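Local structure of amino acid amide racemase (Ochrobactrum anthropi, 6GIO) at residues R96-N101 / L249-Q254; S130-F135 / A201-P206; Q320-V325 / R349-G354. The protein belongs to the class-III aminotransferase family, with the fold type I architecture of that family, and binds pyridoxal-5'-phosphate. All blocks are in the same frame, centred on the assembly; numbering follows the deposited sequence.

Contact 1: residues R96-N101 / L249-Q254; sequences RITPGN and LMHCFQ
His251 crosses to the backbone of Ile97 and so joins the loop after strand 234-238, in the large sheet of this fold type I enzyme, to the chain leaving helix 85-97. It illustrates how one buried ring can reach from a loop to a main-chain oxygen of a distant segment. With CG anti to the carbonyl carbon (chi1 -49°), CB leads toward residues 97-99, and contact begins at the ring. CD2 lies 3.9 Å from Pro99 CD. CE1 sits 3.6 Å from Thr98 OG1, a hydroxyl already hydrogen-bonded to Leu94 O. At the tip, NE2 donates to Ile97 O over 2.9 Å, with an N-H...O angle of 157°. The oxygen lies close to the imidazole plane, whereas NE2 stands 45° out of the carbonyl plane and therefore not on a lone pair.

Met250 CG lies over one face of the imidazole, displaced toward its rim. Farther along its bent chain, Met250 CE meets Ile97 CD1 at 4.1 Å, and helix 300-315 packs against both residues. On the Phe253 ring, Thr98 CG2 comes to the edge, while Pro99 CD approaches CZ obliquely at 4.2 Å. Gln254 bonds the main chain of His251 twice, from N to O and, through OE1, to N at 3.1 Å. The other end of that amide, Gln254 NE2, rests 4.1 Å from Pro99 CG.

Contact 2: residues S130-F135 / A201-P206; sequences SRIISF and AVFIEP
Strands 131-135 and 201-204 run parallel, their axes 4.7 Å apart and 18° askew, with Ile133 paired to Val202. They are neighbours in the seven-stranded sheet at the heart of the large domain of fold type I enzymes. Both polar backbone atoms of Ile133 face the partner strand: its N donates to Ala201 O at 3.0 Å, and its O accepts from Phe203 N at 2.8 Å.

As in beta strands generally, side chains alternate between faces. Ile132, Ala201 and Phe203 share one face, where helix 112-127 packs on Ala201 and Phe203. Here Ile132 divides its branches: CG2, anti to the backbone N, comes obliquely upon Phe203 at CD1, 3.8 Å away, while CD1 rests 4.0 Å from Ala201 CB. On the opposite face Ile133 CG2 meets Val202 CG2 at 3.9 Å, and both residues pack on Cys228 of helix 220-229. Past Phe203 the second strand delivers Glu205 to the pyridoxal-5'-phosphate pocket, where Tyr139 N and Ser209 OG hold its carboxylate.

Toward this end the direct backbone bonds give way to a water bridge. One water accepts from Phe135 N at 3.0 Å and donates to Phe203 O at 2.8 Å, lying in the plane of the Phe135 ring at its edge.

Contact 3: residues Q320-V325 / R349-G354; sequences QRSERV and RGLAIG
Gly350 adopts a positive phi of 55° with psi -126°, which turns the chain sharply and presents its bare CA to Ser322 and Glu323; the next residue, Leu351, has CG anti to its carbonyl carbon (chi1 -75°), carrying the branched end to the same helix. Together they are the two central residues of a type II' turn from Arg349 to Ala352, the tight corner of the beta hairpin made by strands 343-349 and 352-357. The turn is closed by Ala352 N, which donates to Arg349 O at 2.9 Å; the reverse bond, from Arg349 N to Ala352 O, is weak.

The general lesson is how a hairpin tip can dock on the flank of a helix. Gly350 CA comes within 3.6 Å of Ser322 O in a bent CA-H...O contact, and lies 4.4 Å from the CA of Glu323, so backbone meets backbone directly. Leu351 then straddles one turn of helix 318-339. Its CD1 lies 3.7 Å from Ser322 OG, while CD2 meets Val325 CG1 obliquely at 4.0 Å. The Ser322 hydroxyl is turned back along its own helix to bond Leu318 O. Val325 uses its two methyls differently: CG1 meets the leucine, whereas CG2 sits over the centre of the Arg321 guanidinium, whose NH2 bonds Leu404 O. Leu351 O accepts a hydrogen bond from Arg246 NH1.

Chemically, then, the docking rests on methyl packing and one weak C-H...O approach, with the polar bonds of Ser322 OG, Arg321 NH2 and Leu351 O made to residues beyond the two segments. Complementary shape, rather than charge pairing, probably sets how closely the hairpin corner and the helix fit.

Overall arrangement
Read from the N terminus, the chain leaves helix 85-97 into the first half of contact 1 and then builds strand 131-135. Contact 2 closes when strand 199-204 arrives, a loop wholly nested within the larger one that 249-254 completes. The two touch where Cys252 SG packs on Pro206 CB, so the loop just after strand 199-204 meets segment 249-254. Contact 3 follows in series, closing a short loop between helix 318-339 and the hairpin of the second sheet. Its centre lies about 17 Å from that of contact 1 and about 26 Å from that of contact 2. Thus contact 2 lies within the sheet whose loops help line the cofactor pocket, contact 1 joins two segments beside it, and contact 3 joins a helix to the other sheet.

Contact 1: residues R96-N101 / L249-Q254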
loop_
_atom_site.group_PDB
_atom_site.type_symbol
_atom_site.label_atom_id
_atom_site.label_comp_id
_atom_site.label_asym_id
_atom_site.label_seq_id
_atom_site.Cartn_x
_atom_site.Cartn_y
_atom_site.Cartn_z
ATOM N N ARG C 96 -5.248 23.209 0.901
ATOM C CA ARG C 96 -6.306 24.180 0.926
ATOM C C ARG C 96 -7.463 23.763 1.846
ATOM O O ARG C 96 -7.948 24.580 2.588
ATOM C CB ARG C 96 -6.820 24.404 -0.513
ATOM C CG ARG C 96 -7.898 25.471 -0.685
ATOM C CD ARG C 96 -8.349 25.610 -2.151
ATOM N NE ARG C 96 -8.620 24.301 -2.761
ATOM C CZ ARG C 96 -9.782 23.643 -2.704
ATOM N NH1 ARG C 96 -10.845 24.165 -2.085
ATOM N NH2 ARG C 96 -9.884 22.451 -3.280
ATOM N N ILE C 97 -7.922 22.507 1.789
ATOM C CA ILE C 97 -9.074 22.120 2.609
ATOM C C ILE C 97 -8.762 21.770 4.070
ATOM O O ILE C 97 -9.664 21.537 4.864
ATOM C CB ILE C 97 -9.895 20.964 1.974
ATOM C CG1 ILE C 97 -9.183 19.625 2.060
ATOM C CG2 ILE C 97 -10.275 21.313 0.549
ATOM C CD1 ILE C 97 -10.111 18.420 1.857
ATOM N N THR C 98 -7.492 21.682 4.435
ATOM C CA THR C 98 -7.169 21.281 5.774
ATOM C C THR C 98 -6.603 22.509 6.474
ATOM O O THR C 98 -5.614 23.059 6.051
ATOM C CB THR C 98 -6.168 20.098 5.809
ATOM O OG1 THR C 98 -6.653 19.011 4.985
ATOM C CG2 THR C 98 -5.989 19.591 7.241
ATOM N N PRO C 99 -7.247 22.958 7.552
ATOM C CA PRO C 99 -6.647 24.115 8.230
ATOM C C PRO C 99 -5.266 23.777 8.781
ATOM O O PRO C 99 -4.962 22.617 9.105
ATOM C CB PRO C 99 -7.617 24.401 9.366
ATOM C CG PRO C 99 -8.250 23.075 9.665
ATOM C CD PRO C 99 -8.322 22.336 8.345
ATOM N N GLY C 100 -4.434 24.790 8.886
ATOM C CA GLY C 100 -3.054 24.586 9.236
ATOM C C GLY C 100 -2.294 25.889 9.162
ATOM O O GLY C 100 -2.733 26.826 8.515
ATOM N N ASN C 101 -1.170 25.935 9.854
ATOM C CA ASN C 101 -0.330 27.155 9.897
ATOM C C ASN C 101 1.093 26.823 9.444
ATOM O O ASN C 101 1.500 25.693 9.618
ATOM C CB ASN C 101 -0.356 27.761 11.292
ATOM C CG ASN C 101 -1.692 28.383 11.619
ATOM O OD1 ASN C 101 -2.207 28.182 12.706
ATOM N ND2 ASN C 101 -2.262 29.114 10.681
ATOM N N LEU C 249 -18.934 17.694 8.963
ATOM C CA LEU C 249 -17.948 18.756 8.705
ATOM C C LEU C 249 -16.896 18.073 7.869
ATOM O O LEU C 249 -16.882 16.846 7.799
ATOM C CB LEU C 249 -17.349 19.314 9.992
ATOM C CG LEU C 249 -18.226 20.121 10.967
ATOM C CD1 LEU C 249 -17.482 20.269 12.293
ATOM C CD2 LEU C 249 -18.583 21.503 10.427
ATOM N N MET C 250 -16.027 18.848 7.233
ATOM C CA MET C 250 -15.088 18.273 6.290
ATOM C C MET C 250 -14.191 17.281 7.035
ATOM O O MET C 250 -14.021 16.142 6.606
ATOM C CB MET C 250 -14.267 19.368 5.586
ATOM C CG MET C 250 -13.257 18.814 4.557
ATOM S SD MET C 250 -13.991 17.822 3.203
ATOM C CE MET C 250 -14.127 19.065 1.918
ATOM N N HIS C 251 -13.652 17.710 8.173
ATOM C CA HIS C 251 -12.821 16.830 9.014
ATOM C C HIS C 251 -13.465 16.566 10.358
ATOM O O HIS C 251 -13.914 17.504 11.041
ATOM C CB HIS C 251 -11.449 17.445 9.243
ATOM C CG HIS C 251 -10.795 17.926 7.995
ATOM N ND1 HIS C 251 -10.355 17.063 7.012
ATOM C CD2 HIS C 251 -10.492 19.182 7.575
ATOM C CE1 HIS C 251 -9.832 17.774 6.027
ATOM N NE2 HIS C 251 -9.904 19.060 6.343
ATOM N N CYS C 252 -13.503 15.294 10.756
ATOM C CA CYS C 252 -14.126 14.970 12.018
ATOM C C CYS C 252 -13.483 15.713 13.170
ATOM O O CYS C 252 -14.123 15.976 14.136
ATOM C CB CYS C 252 -14.114 13.482 12.299
ATOM S SG CYS C 252 -15.014 13.040 13.817
ATOM N N PHE C 253 -12.199 16.020 13.095
ATOM C CA PHE C 253 -11.562 16.724 14.234
ATOM C C PHE C 253 -12.086 18.137 14.424
ATOM O O PHE C 253 -11.897 18.729 15.518
ATOM C CB PHE C 253 -10.039 16.729 14.109
ATOM C CG PHE C 253 -9.500 17.568 12.989
ATOM C CD1 PHE C 253 -9.293 18.940 13.159
ATOM C CD2 PHE C 253 -9.083 16.985 11.789
ATOM C CE1 PHE C 253 -8.746 19.702 12.145
ATOM C CE2 PHE C 253 -8.490 17.752 10.781
ATOM C CZ PHE C 253 -8.333 19.104 10.959
ATOM N N GLN C 254 -12.743 18.690 13.403
ATOM C CA GLN C 254 -13.295 20.043 13.536
ATOM C C GLN C 254 -14.496 20.094 14.494
ATOM O O GLN C 254 -14.857 21.167 14.943
ATOM C CB GLN C 254 -13.681 20.645 12.168
ATOM C CG GLN C 254 -12.510 20.873 11.250
ATOM C CD GLN C 254 -12.872 21.312 9.856
ATOM O OE1 GLN C 254 -13.588 20.621 9.121
ATOM N NE2 GLN C 254 -12.276 22.430 9.440
#

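Contact 2: residues S130-F135 / A201-P206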
loop_
_atom_site.group_PDB
_atom_site.type_symbol
_atom_site.label_atom_id
_atom_site.label_comp_id
_atom_site.label_asym_id
_atom_site.label_seq_id
_atom_site.Cartn_x
_atom_site.Cartn_y
_atom_site.Cartn_z
ATOM N N SER C 130 11.354 8.937 20.896
ATOM C CA SER C 130 11.078 7.554 20.558
ATOM C C SER C 130 9.726 7.058 21.031
ATOM O O SER C 130 9.246 6.012 20.571
ATOM C CB SER C 130 12.203 6.676 21.169
ATOM O OG SER C 130 12.291 6.889 22.593
ATOM N N ARG C 131 9.126 7.783 21.974
ATOM C CA ARG C 131 7.887 7.351 22.600
ATOM C C ARG C 131 6.633 7.875 21.868
ATOM O O ARG C 131 6.639 8.984 21.291
ATOM C CB ARG C 131 7.853 7.797 24.051
ATOM C CG ARG C 131 8.938 7.168 24.912
ATOM C CD ARG C 131 8.768 7.662 26.335
ATOM N NE ARG C 131 9.969 7.514 27.169
ATOM C CZ ARG C 131 10.224 6.468 27.945
ATOM N NH1 ARG C 131 9.397 5.419 28.004
ATOM N NH2 ARG C 131 11.342 6.474 28.662
ATOM N N ILE C 132 5.577 7.051 21.907
ATOM C CA ILE C 132 4.323 7.336 21.216
ATOM C C ILE C 132 3.120 7.146 22.150
ATOM O O ILE C 132 3.066 6.164 22.861
ATOM C CB ILE C 132 4.151 6.430 19.954
ATOM C CG1 ILE C 132 5.206 6.771 18.890
ATOM C CG2 ILE C 132 2.749 6.580 19.361
ATOM C CD1 ILE C 132 5.160 8.175 18.334
ATOM N N ILE C 133 2.149 8.060 22.114
ATOM C CA ILE C 133 0.905 7.892 22.886
ATOM C C ILE C 133 -0.175 7.413 21.921
ATOM O O ILE C 133 -0.384 7.993 20.887
ATOM C CB ILE C 133 0.494 9.161 23.648
ATOM C CG1 ILE C 133 1.612 9.562 24.631
ATOM C CG2 ILE C 133 -0.813 8.949 24.433
ATOM C CD1 ILE C 133 1.604 11.025 25.001
ATOM N N SER C 134 -0.830 6.338 22.287
ATOM C CA SER C 134 -1.941 5.809 21.528
ATOM C C SER C 134 -3.121 5.366 22.460
ATOM O O SER C 134 -3.017 5.441 23.684
ATOM C CB SER C 134 -1.407 4.640 20.740
ATOM O OG SER C 134 -2.403 4.086 19.944
ATOM N N PHE C 135 -4.236 4.916 21.883
ATOM C CA PHE C 135 -5.390 4.495 22.675
ATOM C C PHE C 135 -5.667 3.015 22.597
ATOM O O PHE C 135 -5.529 2.431 21.549
ATOM C CB PHE C 135 -6.657 5.281 22.288
ATOM C CG PHE C 135 -6.647 6.647 22.878
ATOM C CD1 PHE C 135 -7.041 6.835 24.196
ATOM C CD2 PHE C 135 -6.089 7.695 22.196
ATOM C CE1 PHE C 135 -6.937 8.086 24.790
ATOM C CE2 PHE C 135 -5.968 8.952 22.793
ATOM C CZ PHE C 135 -6.421 9.147 24.083
ATOM N N ALA C 201 4.913 11.974 19.536
ATOM C CA ALA C 201 3.579 12.219 19.052
ATOM C C ALA C 201 2.518 11.487 19.835
ATOM O O ALA C 201 2.793 10.450 20.448
ATOM C CB ALA C 201 3.513 11.752 17.620
ATOM N N VAL C 202 1.287 12.001 19.766
ATOM C CA VAL C 202 0.096 11.307 20.271
ATOM C C VAL C 202 -0.751 11.082 19.068
ATOM O O VAL C 202 -0.935 12.017 18.269
ATOM C CB VAL C 202 -0.700 12.124 21.343
ATOM C CG1 VAL C 202 -0.924 13.561 20.923
ATOM C CG2 VAL C 202 -2.033 11.463 21.698
ATOM N N PHE C 203 -1.267 9.846 18.943
ATOM C CA PHE C 203 -2.168 9.489 17.859
ATOM C C PHE C 203 -3.599 9.413 18.309
ATOM O O PHE C 203 -3.938 8.623 19.224
ATOM C CB PHE C 203 -1.796 8.152 17.268
ATOM C CG PHE C 203 -0.660 8.209 16.280
ATOM C CD1 PHE C 203 0.638 8.392 16.717
ATOM C CD2 PHE C 203 -0.897 8.010 14.907
ATOM C CE1 PHE C 203 1.703 8.410 15.807
ATOM C CE2 PHE C 203 0.141 8.017 14.005
ATOM C CZ PHE C 203 1.454 8.214 14.446
ATOM N N ILE C 204 -4.448 10.157 17.606
ATOM C CA ILE C 204 -5.857 10.372 18.013
ATOM C C ILE C 204 -6.808 9.990 16.893
ATOM O O ILE C 204 -6.743 10.605 15.797
ATOM C CB ILE C 204 -6.130 11.859 18.321
ATOM C CG1 ILE C 204 -5.347 12.341 19.535
ATOM C CG2 ILE C 204 -7.614 12.107 18.538
ATOM C CD1 ILE C 204 -5.369 13.862 19.691
ATOM N N GLU C 205 -7.645 8.976 17.126
ATOM C CA GLU C 205 -8.863 8.823 16.351
ATOM C C GLU C 205 -9.954 9.746 16.960
ATOM O O GLU C 205 -10.276 9.618 18.147
ATOM C CB GLU C 205 -9.390 7.376 16.414
ATOM C CG GLU C 205 -8.506 6.291 15.825
ATOM C CD GLU C 205 -9.261 4.972 15.680
ATOM O OE1 GLU C 205 -8.896 3.968 16.275
ATOM O OE2 GLU C 205 -10.247 4.927 14.959
ATOM N N PRO C 206 -10.550 10.638 16.154
ATOM C CA PRO C 206 -11.603 11.538 16.658
ATOM C C PRO C 206 -12.941 10.858 16.917
ATOM O O PRO C 206 -13.759 11.395 17.633
ATOM C CB PRO C 206 -11.712 12.608 15.591
ATOM C CG PRO C 206 -11.238 11.958 14.330
ATOM C CD PRO C 206 -10.262 10.871 14.724
HETATM O O HOH W 1 -4.836 6.022 19.162
#

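Contact 3: residues Q320-V325 / R349-G354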
loop_
_atom_site.group_PDB
_atom_site.type_symbol
_atom_site.label_atom_id
_atom_site.label_comp_id
_atom_site.label_asym_id
_atom_site.label_seq_id
_atom_site.Cartn_x
_atom_site.Cartn_y
_atom_site.Cartn_z
ATOM N N GLN C 320 -22.373 19.010 4.715
ATOM C CA GLN C 320 -23.643 19.531 5.217
ATOM C C GLN C 320 -24.732 18.465 4.973
ATOM O O GLN C 320 -25.456 18.108 5.866
ATOM C CB GLN C 320 -23.979 20.881 4.581
ATOM C CG GLN C 320 -22.962 21.992 4.890
ATOM C CD GLN C 320 -21.523 21.725 4.372
ATOM O OE1 GLN C 320 -21.303 21.251 3.231
ATOM N NE2 GLN C 320 -20.532 22.031 5.230
ATOM N N ARG C 321 -24.789 17.890 3.795
ATOM C CA ARG C 321 -25.776 16.856 3.554
ATOM C C ARG C 321 -25.671 15.659 4.520
ATOM O O ARG C 321 -26.687 15.158 5.005
ATOM C CB ARG C 321 -25.714 16.397 2.115
ATOM C CG ARG C 321 -26.861 15.483 1.760
ATOM C CD ARG C 321 -26.820 15.045 0.316
ATOM N NE ARG C 321 -27.964 14.182 0.020
ATOM C CZ ARG C 321 -28.007 12.849 0.139
ATOM N NH1 ARG C 321 -26.978 12.134 0.559
ATOM N NH2 ARG C 321 -29.117 12.213 -0.141
ATOM N N SER C 322 -24.452 15.218 4.827
ATOM C CA SER C 322 -24.272 14.032 5.658
ATOM C C SER C 322 -24.763 14.288 7.108
ATOM O O SER C 322 -25.327 13.388 7.747
ATOM C CB SER C 322 -22.811 13.575 5.632
ATOM O OG SER C 322 -22.406 13.248 4.315
ATOM N N GLU C 323 -24.560 15.495 7.637
ATOM C CA GLU C 323 -25.183 15.852 8.922
ATOM C C GLU C 323 -26.696 15.668 8.894
ATOM O O GLU C 323 -27.277 15.102 9.815
ATOM C CB GLU C 323 -24.906 17.311 9.303
ATOM C CG GLU C 323 -25.673 17.763 10.532
ATOM C CD GLU C 323 -25.050 18.998 11.164
ATOM O OE1 GLU C 323 -25.221 20.110 10.630
ATOM O OE2 GLU C 323 -24.377 18.874 12.200
ATOM N N ARG C 324 -27.333 16.171 7.843
ATOM C CA ARG C 324 -28.791 16.149 7.757
ATOM C C ARG C 324 -29.309 14.717 7.537
ATOM O O ARG C 324 -30.144 14.232 8.272
ATOM C CB ARG C 324 -29.271 17.144 6.680
ATOM C CG ARG C 324 -30.794 17.249 6.506
ATOM C CD ARG C 324 -31.166 18.172 5.355
ATOM N NE ARG C 324 -30.833 17.605 4.039
ATOM C CZ ARG C 324 -31.546 16.664 3.414
ATOM N NH1 ARG C 324 -32.636 16.146 3.979
ATOM N NH2 ARG C 324 -31.151 16.214 2.228
ATOM N N VAL C 325 -28.749 14.026 6.561
ATOM C CA VAL C 325 -29.205 12.697 6.135
ATOM C C VAL C 325 -28.811 11.629 7.181
ATOM O O VAL C 325 -29.587 10.709 7.497
ATOM C CB VAL C 325 -28.627 12.454 4.699
ATOM C CG1 VAL C 325 -28.233 11.024 4.403
ATOM C CG2 VAL C 325 -29.601 13.001 3.660
ATOM N N ARG C 349 -21.352 10.225 14.242
ATOM C CA ARG C 349 -21.624 11.538 13.723
ATOM C C ARG C 349 -21.930 11.405 12.271
ATOM O O ARG C 349 -21.226 10.662 11.560
ATOM C CB ARG C 349 -20.467 12.464 13.892
ATOM C CG ARG C 349 -19.976 12.659 15.283
ATOM C CD ARG C 349 -19.025 13.834 15.227
ATOM N NE ARG C 349 -18.382 14.157 16.502
ATOM C CZ ARG C 349 -18.881 14.971 17.421
ATOM N NH1 ARG C 349 -20.073 15.522 17.243
ATOM N NH2 ARG C 349 -18.194 15.232 18.534
ATOM N N GLY C 350 -22.943 12.148 11.820
ATOM C CA GLY C 350 -23.293 12.199 10.416
ATOM C C GLY C 350 -23.533 10.798 9.890
ATOM O O GLY C 350 -24.304 10.049 10.467
ATOM N N LEU C 351 -22.842 10.420 8.822
ATOM C CA LEU C 351 -23.004 9.082 8.253
ATOM C C LEU C 351 -21.955 8.048 8.737
ATOM O O LEU C 351 -21.687 7.041 8.073
ATOM C CB LEU C 351 -23.077 9.183 6.725
ATOM C CG LEU C 351 -24.419 9.720 6.183
ATOM C CD1 LEU C 351 -24.260 10.122 4.735
ATOM C CD2 LEU C 351 -25.557 8.708 6.342
ATOM N N ALA C 352 -21.381 8.304 9.915
ATOM C CA ALA C 352 -20.558 7.319 10.621
ATOM C C ALA C 352 -21.370 6.908 11.827
ATOM O O ALA C 352 -21.406 7.609 12.830
ATOM C CB ALA C 352 -19.217 7.913 11.038
ATOM N N ILE C 353 -22.037 5.760 11.714
ATOM C CA ILE C 353 -23.039 5.395 12.673
ATOM C C ILE C 353 -22.819 4.014 13.204
ATOM O O ILE C 353 -22.624 3.080 12.428
ATOM C CB ILE C 353 -24.466 5.484 12.034
ATOM C CG1 ILE C 353 -24.778 6.942 11.729
ATOM C CG2 ILE C 353 -25.525 4.902 12.960
ATOM C CD1 ILE C 353 -25.820 7.128 10.631
ATOM N N GLY C 354 -22.888 3.899 14.531
ATOM C CA GLY C 354 -22.780 2.606 15.212
ATOM C C GLY C 354 -24.028 2.275 15.996
ATOM O O GLY C 354 -24.614 3.152 16.619
#